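Exocyst complex component EXO70 (Saccharomyces cerevisiae, PDB 2B1E) serves in the exocyst, the complex that tethers secretory vesicles to sites of exocytosis, and plays a role in assembling that complex. Local coordinates at residues D539-K542 against H547-Y550; S524-M529 against D553-V558; R385-A390 against Q411-F416. All blocks are in the same frame, centred on the assembly; numbering follows the deposited sequence.

Contact 1 of 3, residues D539-K542 against H547-Y550; sequences DSFK and HIKY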
loop_
_atom_site.group_PDB
_atom_site.type_symbol
_atom_site.label_atom_id
_atom_site.label_comp_id
_atom_site.label_asym_id
_atom_site.label_seq_id
_atom_site.Cartn_x
_atom_site.Cartn_y
_atom_site.Cartn_z
ATOM N N ASP A 539 -57.816 -29.155 -28.048
ATOM C CA ASP A 539 -59.075 -29.640 -28.590
ATOM C C ASP A 539 -59.086 -29.895 -30.088
ATOM O O ASP A 539 -60.154 -29.990 -30.693
ATOM C CB ASP A 539 -60.216 -28.701 -28.195
ATOM C CG ASP A 539 -60.520 -28.763 -26.712
ATOM O OD1 ASP A 539 -60.468 -29.880 -26.159
ATOM O OD2 ASP A 539 -60.818 -27.711 -26.106
ATOM N N SER A 540 -57.902 -30.006 -30.688
ATOM C CA SER A 540 -57.813 -30.299 -32.112
ATOM C C SER A 540 -58.005 -31.808 -32.273
ATOM O O SER A 540 -58.269 -32.293 -33.368
ATOM C CB SER A 540 -56.443 -29.901 -32.674
ATOM O OG SER A 540 -56.195 -28.514 -32.515
ATOM N N PHE A 541 -57.885 -32.538 -31.163
ATOM C CA PHE A 541 -58.018 -33.998 -31.170
ATOM C C PHE A 541 -59.177 -34.470 -30.282
ATOM O O PHE A 541 -59.554 -33.783 -29.334
ATOM C CB PHE A 541 -56.706 -34.619 -30.677
ATOM C CG PHE A 541 -55.487 -34.030 -31.318
ATOM C CD1 PHE A 541 -55.169 -34.323 -32.637
ATOM C CD2 PHE A 541 -54.680 -33.143 -30.614
ATOM C CE1 PHE A 541 -54.071 -33.740 -33.250
ATOM C CE2 PHE A 541 -53.576 -32.551 -31.214
ATOM C CZ PHE A 541 -53.269 -32.847 -32.537
ATOM N N LYS A 542 -59.752 -35.634 -30.585
ATOM C CA LYS A 542 -60.851 -36.145 -29.762
ATOM C C LYS A 542 -60.345 -36.556 -28.381
ATOM O O LYS A 542 -61.006 -36.323 -27.366
ATOM C CB LYS A 542 -61.534 -37.339 -30.434
ATOM C CG LYS A 542 -62.617 -37.980 -29.567
ATOM C CD LYS A 542 -63.954 -38.049 -30.284
ATOM C CE LYS A 542 -63.893 -38.941 -31.508
ATOM N NZ LYS A 542 -65.193 -38.944 -32.247
ATOM N N HIS A 547 -52.301 -37.742 -28.770
ATOM C CA HIS A 547 -51.508 -37.016 -29.755
ATOM C C HIS A 547 -50.597 -35.959 -29.168
ATOM O O HIS A 547 -49.771 -35.379 -29.870
ATOM C CB HIS A 547 -52.436 -36.380 -30.790
ATOM C CG HIS A 547 -53.422 -37.342 -31.373
ATOM N ND1 HIS A 547 -54.547 -37.754 -30.696
ATOM C CD2 HIS A 547 -53.421 -38.016 -32.547
ATOM C CE1 HIS A 547 -55.199 -38.641 -31.425
ATOM N NE2 HIS A 547 -54.536 -38.818 -32.554
ATOM N N ILE A 548 -50.753 -35.709 -27.878
ATOM C CA ILE A 548 -49.937 -34.726 -27.190
ATOM C C ILE A 548 -49.241 -35.432 -26.031
ATOM O O ILE A 548 -49.879 -35.849 -25.072
ATOM C CB ILE A 548 -50.807 -33.576 -26.671
ATOM C CG1 ILE A 548 -51.400 -32.807 -27.857
ATOM C CG2 ILE A 548 -49.979 -32.656 -25.795
ATOM C CD1 ILE A 548 -52.481 -31.806 -27.462
ATOM N N LYS A 549 -47.922 -35.554 -26.125
ATOM C CA LYS A 549 -47.146 -36.243 -25.098
ATOM C C LYS A 549 -47.289 -35.708 -23.674
ATOM O O LYS A 549 -47.475 -36.487 -22.734
ATOM C CB LYS A 549 -45.659 -36.260 -25.498
ATOM C CG LYS A 549 -44.776 -37.152 -24.630
ATOM C CD LYS A 549 -43.381 -37.317 -25.231
ATOM C CE LYS A 549 -42.515 -38.241 -24.388
ATOM N NZ LYS A 549 -41.182 -38.476 -25.020
ATOM N N TYR A 550 -47.212 -34.390 -23.507
ATOM C CA TYR A 550 -47.290 -33.793 -22.177
ATOM C C TYR A 550 -48.448 -32.841 -21.909
ATOM O O TYR A 550 -48.741 -31.957 -22.718
ATOM C CB TYR A 550 -46.013 -33.000 -21.865
ATOM C CG TYR A 550 -44.709 -33.743 -22.009
ATOM C CD1 TYR A 550 -44.257 -34.607 -21.014
ATOM C CD2 TYR A 550 -43.900 -33.547 -23.128
ATOM C CE1 TYR A 550 -43.020 -35.250 -21.129
ATOM C CE2 TYR A 550 -42.672 -34.183 -23.250
ATOM C CZ TYR A 550 -42.236 -35.027 -22.250
ATOM O OH TYR A 550 -41.003 -35.628 -22.364
#
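Phe-541 meets His-547 where the loop between helix 512-537 and helix 552-563 folds back on itself, the rings near parallel but offset. Their planes are 8° apart, and the rings are displaced along one another, with centroids 4.7 Å apart, so that they barely overlap. What lies over the middle of the phenyl ring is the methylene of the histidine: His-547 CB stands 3.7 Å from the centroid of the Phe-541 ring and only 3° off its normal, a well-centred CH-pi contact. From there the imidazole runs out past the rim of the phenyl, and His-547 CG meets Phe-541 CD1 at 3.7 Å. In Phe-541, CG lies anti to the carbonyl carbon (chi1 -47°), which swings the ring across to the returning chain. The opposite face of the same ring is covered by CB of its own neighbour Ser-540, placing the phenyl between two methylenes.

Ile-548 comes in at the edge, near the plane of the phenyl, where its CD1 touches Phe-541 CE2 at 4.0 Å. Ile-548 also rests against Tyr-530 and Tyr-534 of helix 512-537, while Phe-541 and His-547 both touch Lys-487 of helix 483-504. The two segments therefore hold together by dispersion and CH-pi attraction, without a polar bond between them. Phe-541 is a buried apolar centre for an otherwise irregular loop, and the histidine takes part through CB, CG and ND1 in van der Waals contact, making no hydrogen bond to the other segment.

Contact 2 of 3, residues S524-M529 against D553-V558; sequences SLVMPM and DELTTV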
loop_
_atom_site.group_PDB
_atom_site.type_symbol
_atom_site.label_atom_id
_atom_site.label_comp_id
_atom_site.label_asym_id
_atom_site.label_seq_id
_atom_site.Cartn_x
_atom_site.Cartn_y
_atom_site.Cartn_z
ATOM N N SER A 524 -40.519 -20.001 -15.179
ATOM C CA SER A 524 -41.193 -18.764 -15.586
ATOM C C SER A 524 -41.238 -18.584 -17.099
ATOM O O SER A 524 -42.162 -17.974 -17.641
ATOM C CB SER A 524 -40.489 -17.536 -14.987
ATOM O OG SER A 524 -40.943 -17.267 -13.674
ATOM N N LEU A 525 -40.228 -19.110 -17.776
ATOM C CA LEU A 525 -40.128 -18.982 -19.219
ATOM C C LEU A 525 -40.921 -20.049 -19.971
ATOM O O LEU A 525 -41.662 -19.752 -20.905
ATOM C CB LEU A 525 -38.650 -19.050 -19.603
ATOM C CG LEU A 525 -38.158 -18.697 -21.000
ATOM C CD1 LEU A 525 -38.606 -17.294 -21.391
ATOM C CD2 LEU A 525 -36.635 -18.786 -20.990
ATOM N N VAL A 526 -40.771 -21.293 -19.547
ATOM C CA VAL A 526 -41.434 -22.405 -20.202
ATOM C C VAL A 526 -42.915 -22.652 -19.890
ATOM O O VAL A 526 -43.723 -22.820 -20.808
ATOM C CB VAL A 526 -40.672 -23.712 -19.910
ATOM C CG1 VAL A 526 -41.421 -24.895 -20.482
ATOM C CG2 VAL A 526 -39.279 -23.635 -20.497
ATOM N N MET A 527 -43.283 -22.673 -18.608
ATOM C CA MET A 527 -44.663 -23.005 -18.275
ATOM C C MET A 527 -45.782 -22.071 -18.731
ATOM O O MET A 527 -46.791 -22.541 -19.247
ATOM C CB MET A 527 -44.788 -23.309 -16.781
ATOM C CG MET A 527 -44.067 -24.609 -16.359
ATOM S SD MET A 527 -44.350 -26.053 -17.437
ATOM C CE MET A 527 -46.181 -26.016 -17.612
ATOM N N PRO A 528 -45.633 -20.750 -18.549
ATOM C CA PRO A 528 -46.745 -19.913 -19.016
ATOM C C PRO A 528 -47.020 -20.135 -20.506
ATOM O O PRO A 528 -48.173 -20.252 -20.917
ATOM C CB PRO A 528 -46.259 -18.494 -18.709
ATOM C CG PRO A 528 -45.453 -18.694 -17.443
ATOM C CD PRO A 528 -44.661 -19.958 -17.771
ATOM N N MET A 529 -45.961 -20.216 -21.307
ATOM C CA MET A 529 -46.130 -20.422 -22.740
ATOM C C MET A 529 -46.726 -21.780 -23.097
ATOM O O MET A 529 -47.618 -21.864 -23.939
ATOM C CB MET A 529 -44.801 -20.261 -23.485
ATOM C CG MET A 529 -44.982 -20.294 -24.995
ATOM S SD MET A 529 -43.478 -20.007 -25.914
ATOM C CE MET A 529 -43.237 -18.196 -25.567
ATOM N N ASP A 553 -49.380 -30.134 -16.614
ATOM C CA ASP A 553 -49.031 -30.698 -15.316
ATOM C C ASP A 553 -47.909 -31.722 -15.441
ATOM O O ASP A 553 -47.071 -31.840 -14.555
ATOM C CB ASP A 553 -50.251 -31.347 -14.649
ATOM C CG ASP A 553 -51.207 -30.325 -14.069
ATOM O OD1 ASP A 553 -50.808 -29.144 -13.958
ATOM O OD2 ASP A 553 -52.352 -30.700 -13.709
ATOM N N GLU A 554 -47.896 -32.470 -16.539
ATOM C CA GLU A 554 -46.847 -33.464 -16.731
ATOM C C GLU A 554 -45.536 -32.741 -17.006
ATOM O O GLU A 554 -44.482 -33.117 -16.490
ATOM C CB GLU A 554 -47.215 -34.404 -17.884
ATOM C CG GLU A 554 -48.222 -35.455 -17.474
ATOM C CD GLU A 554 -48.863 -36.183 -18.641
ATOM O OE1 GLU A 554 -49.536 -37.199 -18.387
ATOM O OE2 GLU A 554 -48.718 -35.747 -19.803
ATOM N N LEU A 555 -45.605 -31.692 -17.820
ATOM C CA LEU A 555 -44.423 -30.920 -18.148
ATOM C C LEU A 555 -43.889 -30.306 -16.864
ATOM O O LEU A 555 -42.690 -30.300 -16.621
ATOM C CB LEU A 555 -44.767 -29.815 -19.144
ATOM C CG LEU A 555 -43.547 -29.317 -19.920
ATOM C CD1 LEU A 555 -43.049 -30.448 -20.817
ATOM C CD2 LEU A 555 -43.912 -28.104 -20.760
ATOM N N THR A 556 -44.795 -29.782 -16.043
ATOM C CA THR A 556 -44.413 -29.173 -14.777
ATOM C C THR A 556 -43.607 -30.155 -13.922
ATOM O O THR A 556 -42.593 -29.792 -13.343
ATOM C CB THR A 556 -45.663 -28.717 -13.957
ATOM O OG1 THR A 556 -46.319 -27.640 -14.638
ATOM C CG2 THR A 556 -45.250 -28.235 -12.579
ATOM N N THR A 557 -44.067 -31.395 -13.845
ATOM C CA THR A 557 -43.390 -32.407 -13.039
ATOM C C THR A 557 -41.959 -32.639 -13.503
ATOM O O THR A 557 -41.041 -32.744 -12.683
ATOM C CB THR A 557 -44.181 -33.739 -13.061
ATOM O OG1 THR A 557 -45.508 -33.497 -12.580
ATOM C CG2 THR A 557 -43.521 -34.790 -12.169
ATOM N N VAL A 558 -41.765 -32.712 -14.817
ATOM C CA VAL A 558 -40.434 -32.916 -15.373
ATOM C C VAL A 558 -39.530 -31.773 -14.944
ATOM O O VAL A 558 -38.434 -31.988 -14.431
ATOM C CB VAL A 558 -40.474 -32.961 -16.909
ATOM C CG1 VAL A 558 -39.065 -32.969 -17.467
ATOM C CG2 VAL A 558 -41.234 -34.185 -17.355
#
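Asp-553 O, in the first turn of helix 552-563, is gripped by two donors from Thr-557: the backbone N at 3.1 Å and the hydroxyl OG1 at 3.0 Å. They reach the oxygen from opposite faces of its carbonyl plane, the hydroxyl tilted 22° out of that plane. Thr-557 thereby folds its polar end back onto its own helix. Thr-556 does likewise, its OG1 bonding to Pro-552 O one turn earlier.

That same Thr-556 hydroxyl oxygen makes the closest approach between the two segments. Met-527 CE lies 3.4 Å from Thr-556 OG1, the methionine crossing the threonine side chain at about a right angle. The methionine chain is bent at both chi2 and chi3, a curl that brings its sulfur as well as its methyl to the facing helix. Met-527 SD rests 3.9 Å from Leu-555 CD2, the two side chains sliding past each other in opposite directions. The same leucine methyl also meets Val-526, with CG1 of the valine 4.1 Å from Leu-555 CD2.

The two short helical segments run antiparallel, at 168°, with axes 10.4 Å apart, and Met-527 stands nearest Thr-556 along the backbones. Leu-555 also packs on Phe-493 and Phe-497 of helix 483-504, and Val-526 on Trp-460 of helix 440-473, so the pair is part of a larger helical bundle. Across the interface the contacts are mainly apolar, with one methyl against a hydroxyl oxygen, and the long, pliable methionine supplies most of the surface on its side. The threonine hydroxyls spend their bonding on their own helix, which lets Thr-556 lie beside a thioether methyl without losing a polar partner.

Contact 3 of 3, residues R385-A390 against Q411-F416; sequences RKAQIA and QRIGFF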
loop_
_atom_site.group_PDB
_atom_site.type_symbol
_atom_site.label_atom_id
_atom_site.label_comp_id
_atom_site.label_asym_id
_atom_site.label_seq_id
_atom_site.Cartn_x
_atom_site.Cartn_y
_atom_site.Cartn_z
ATOM N N ARG A 385 -13.481 -16.286 -22.209
ATOM C CA ARG A 385 -12.755 -16.234 -23.470
ATOM C C ARG A 385 -12.043 -17.563 -23.723
ATOM O O ARG A 385 -12.131 -18.129 -24.812
ATOM C CB ARG A 385 -11.733 -15.090 -23.453
ATOM C CG ARG A 385 -10.826 -15.061 -24.677
ATOM C CD ARG A 385 -9.947 -13.820 -24.720
ATOM N NE ARG A 385 -10.711 -12.604 -25.000
ATOM C CZ ARG A 385 -11.232 -11.801 -24.074
ATOM N NH1 ARG A 385 -11.077 -12.072 -22.783
ATOM N NH2 ARG A 385 -11.914 -10.723 -24.438
ATOM N N LYS A 386 -11.347 -18.062 -22.710
ATOM C CA LYS A 386 -10.639 -19.323 -22.840
ATOM C C LYS A 386 -11.599 -20.477 -23.100
ATOM O O LYS A 386 -11.318 -21.360 -23.905
ATOM C CB LYS A 386 -9.830 -19.618 -21.584
ATOM C CG LYS A 386 -9.134 -20.966 -21.664
ATOM C CD LYS A 386 -8.417 -21.306 -20.403
ATOM C CE LYS A 386 -9.358 -21.747 -19.305
ATOM N NZ LYS A 386 -8.556 -22.156 -18.125
ATOM N N ALA A 387 -12.739 -20.464 -22.425
ATOM C CA ALA A 387 -13.727 -21.515 -22.608
ATOM C C ALA A 387 -14.255 -21.502 -24.044
ATOM O O ALA A 387 -14.414 -22.552 -24.656
ATOM C CB ALA A 387 -14.874 -21.338 -21.625
ATOM N N GLN A 388 -14.521 -20.313 -24.579
ATOM C CA GLN A 388 -15.021 -20.212 -25.948
ATOM C C GLN A 388 -14.001 -20.744 -26.962
ATOM O O GLN A 388 -14.359 -21.440 -27.916
ATOM C CB GLN A 388 -15.403 -18.760 -26.275
ATOM C CG GLN A 388 -16.788 -18.384 -25.741
ATOM C CD GLN A 388 -17.329 -17.096 -26.337
ATOM O OE1 GLN A 388 -17.243 -16.877 -27.540
ATOM N NE2 GLN A 388 -17.908 -16.251 -25.495
ATOM N N ILE A 389 -12.734 -20.414 -26.751
ATOM C CA ILE A 389 -11.659 -20.864 -27.634
ATOM C C ILE A 389 -11.486 -22.380 -27.512
ATOM O O ILE A 389 -11.130 -23.062 -28.474
ATOM C CB ILE A 389 -10.325 -20.178 -27.259
ATOM C CG1 ILE A 389 -10.421 -18.675 -27.547
ATOM C CG2 ILE A 389 -9.174 -20.803 -28.023
ATOM C CD1 ILE A 389 -9.211 -17.888 -27.110
ATOM N N ALA A 390 -11.737 -22.897 -26.317
ATOM C CA ALA A 390 -11.615 -24.326 -26.060
ATOM C C ALA A 390 -12.736 -25.126 -26.725
ATOM O O ALA A 390 -12.487 -26.200 -27.264
ATOM C CB ALA A 390 -11.621 -24.581 -24.554
ATOM N N GLN A 411 -24.871 -22.599 -22.376
ATOM C CA GLN A 411 -25.310 -23.278 -21.165
ATOM C C GLN A 411 -24.122 -23.767 -20.344
ATOM O O GLN A 411 -24.039 -23.490 -19.149
ATOM C CB GLN A 411 -26.240 -24.453 -21.505
ATOM C CG GLN A 411 -26.732 -25.209 -20.261
ATOM C CD GLN A 411 -27.837 -26.198 -20.585
ATOM O OE1 GLN A 411 -27.687 -27.051 -21.461
ATOM N NE2 GLN A 411 -28.952 -26.086 -19.881
ATOM N N ARG A 412 -23.198 -24.479 -20.992
ATOM C CA ARG A 412 -22.011 -25.003 -20.312
ATOM C C ARG A 412 -21.045 -23.910 -19.859
ATOM O O ARG A 412 -20.511 -23.972 -18.748
ATOM C CB ARG A 412 -21.256 -25.989 -21.217
ATOM C CG ARG A 412 -19.973 -26.497 -20.565
ATOM C CD ARG A 412 -19.156 -27.465 -21.414
ATOM N NE ARG A 412 -17.955 -27.857 -20.672
ATOM C CZ ARG A 412 -17.021 -28.693 -21.112
ATOM N NH1 ARG A 412 -17.125 -29.250 -22.314
ATOM N NH2 ARG A 412 -15.976 -28.973 -20.346
ATOM N N ILE A 413 -20.797 -22.928 -20.727
ATOM C CA ILE A 413 -19.904 -21.835 -20.380
ATOM C C ILE A 413 -20.523 -21.056 -19.218
ATOM O O ILE A 413 -19.825 -20.667 -18.274
ATOM C CB ILE A 413 -19.662 -20.903 -21.593
ATOM C CG1 ILE A 413 -18.843 -21.647 -22.655
ATOM C CG2 ILE A 413 -18.955 -19.624 -21.137
ATOM C CD1 ILE A 413 -18.844 -20.980 -24.058
ATOM N N GLY A 414 -21.836 -20.854 -19.270
ATOM C CA GLY A 414 -22.497 -20.145 -18.185
ATOM C C GLY A 414 -22.298 -20.862 -16.858
ATOM O O GLY A 414 -22.002 -20.243 -15.831
ATOM N N PHE A 415 -22.456 -22.180 -16.885
ATOM C CA PHE A 415 -22.294 -23.013 -15.692
ATOM C C PHE A 415 -20.851 -22.927 -15.185
ATOM O O PHE A 415 -20.603 -22.720 -13.992
ATOM C CB PHE A 415 -22.651 -24.464 -16.036
ATOM C CG PHE A 415 -22.432 -25.432 -14.900
ATOM C CD1 PHE A 415 -23.300 -25.454 -13.809
ATOM C CD2 PHE A 415 -21.352 -26.311 -14.917
ATOM C CE1 PHE A 415 -23.096 -26.343 -12.744
ATOM C CE2 PHE A 415 -21.138 -27.209 -13.856
ATOM C CZ PHE A 415 -22.014 -27.222 -12.767
ATOM N N PHE A 416 -19.899 -23.102 -16.095
ATOM C CA PHE A 416 -18.479 -23.033 -15.755
ATOM C C PHE A 416 -18.133 -21.714 -15.048
ATOM O O PHE A 416 -17.518 -21.722 -13.976
ATOM C CB PHE A 416 -17.651 -23.223 -17.039
ATOM C CG PHE A 416 -16.166 -23.018 -16.871
ATOM C CD1 PHE A 416 -15.443 -23.720 -15.899
ATOM C CD2 PHE A 416 -15.486 -22.149 -17.715
ATOM C CE1 PHE A 416 -14.063 -23.557 -15.777
ATOM C CE2 PHE A 416 -14.097 -21.973 -17.609
ATOM C CZ PHE A 416 -13.383 -22.678 -16.638
#
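Two successive helices of the C-terminal part of EXO70, a rod built mainly of helices, pack against each other here: helix 364-391 near its end and helix 410-429 near its start. The two short segments run roughly antiparallel at 146°, their axes 10.3 Å apart, and their CA atoms are nearest at Ala-387 and Ile-413. The small Ala-387 CB sits in the corner formed by two larger side chains, 4.1 Å from Ile-413 CG1 and 4.0 Å from Phe-416 CD2. Phe-416 has CG anti to its backbone N (chi1 173°), which directs the ring to the alanine, and the methyl approaches that ring obliquely. Beside it, Ile-413 CD1 reaches Gln-388 CG at 3.7 Å, the two side chains crossing at about a right angle. Only the aliphatic part of the glutamine is used in this way; its amide is turned elsewhere, NE2 to Glu-384 OE2 and OE1 to the backbone N of Asp-398.

Ile-413 also packs on Glu-384 and Leu-391, extending the seam along helix 364-391. Away from that seam, Phe-415 touches Met-456 of helix 440-473, and Gln-411 reaches both that helix and helix 483-504.

All three contacts lie on the same side of the centre of the elongated chain, spaced along the C-terminal part of the rod. Contact 1 falls within the loop between the two helices that contact 2 joins; their centres are about 17 Å apart and they touch directly, Tyr-550 CG lying 3.9 Å from Leu-555 CD1. Contact 3 closes earlier in the chain and stands apart, its centre about 28 Å from that of contact 2 and about 39 Å from that of contact 1. Between contacts 2 and 3 the nearest atoms are about 11 Å apart, yet helices 440-473 and 483-504 touch side chains of both, giving them common neighbours.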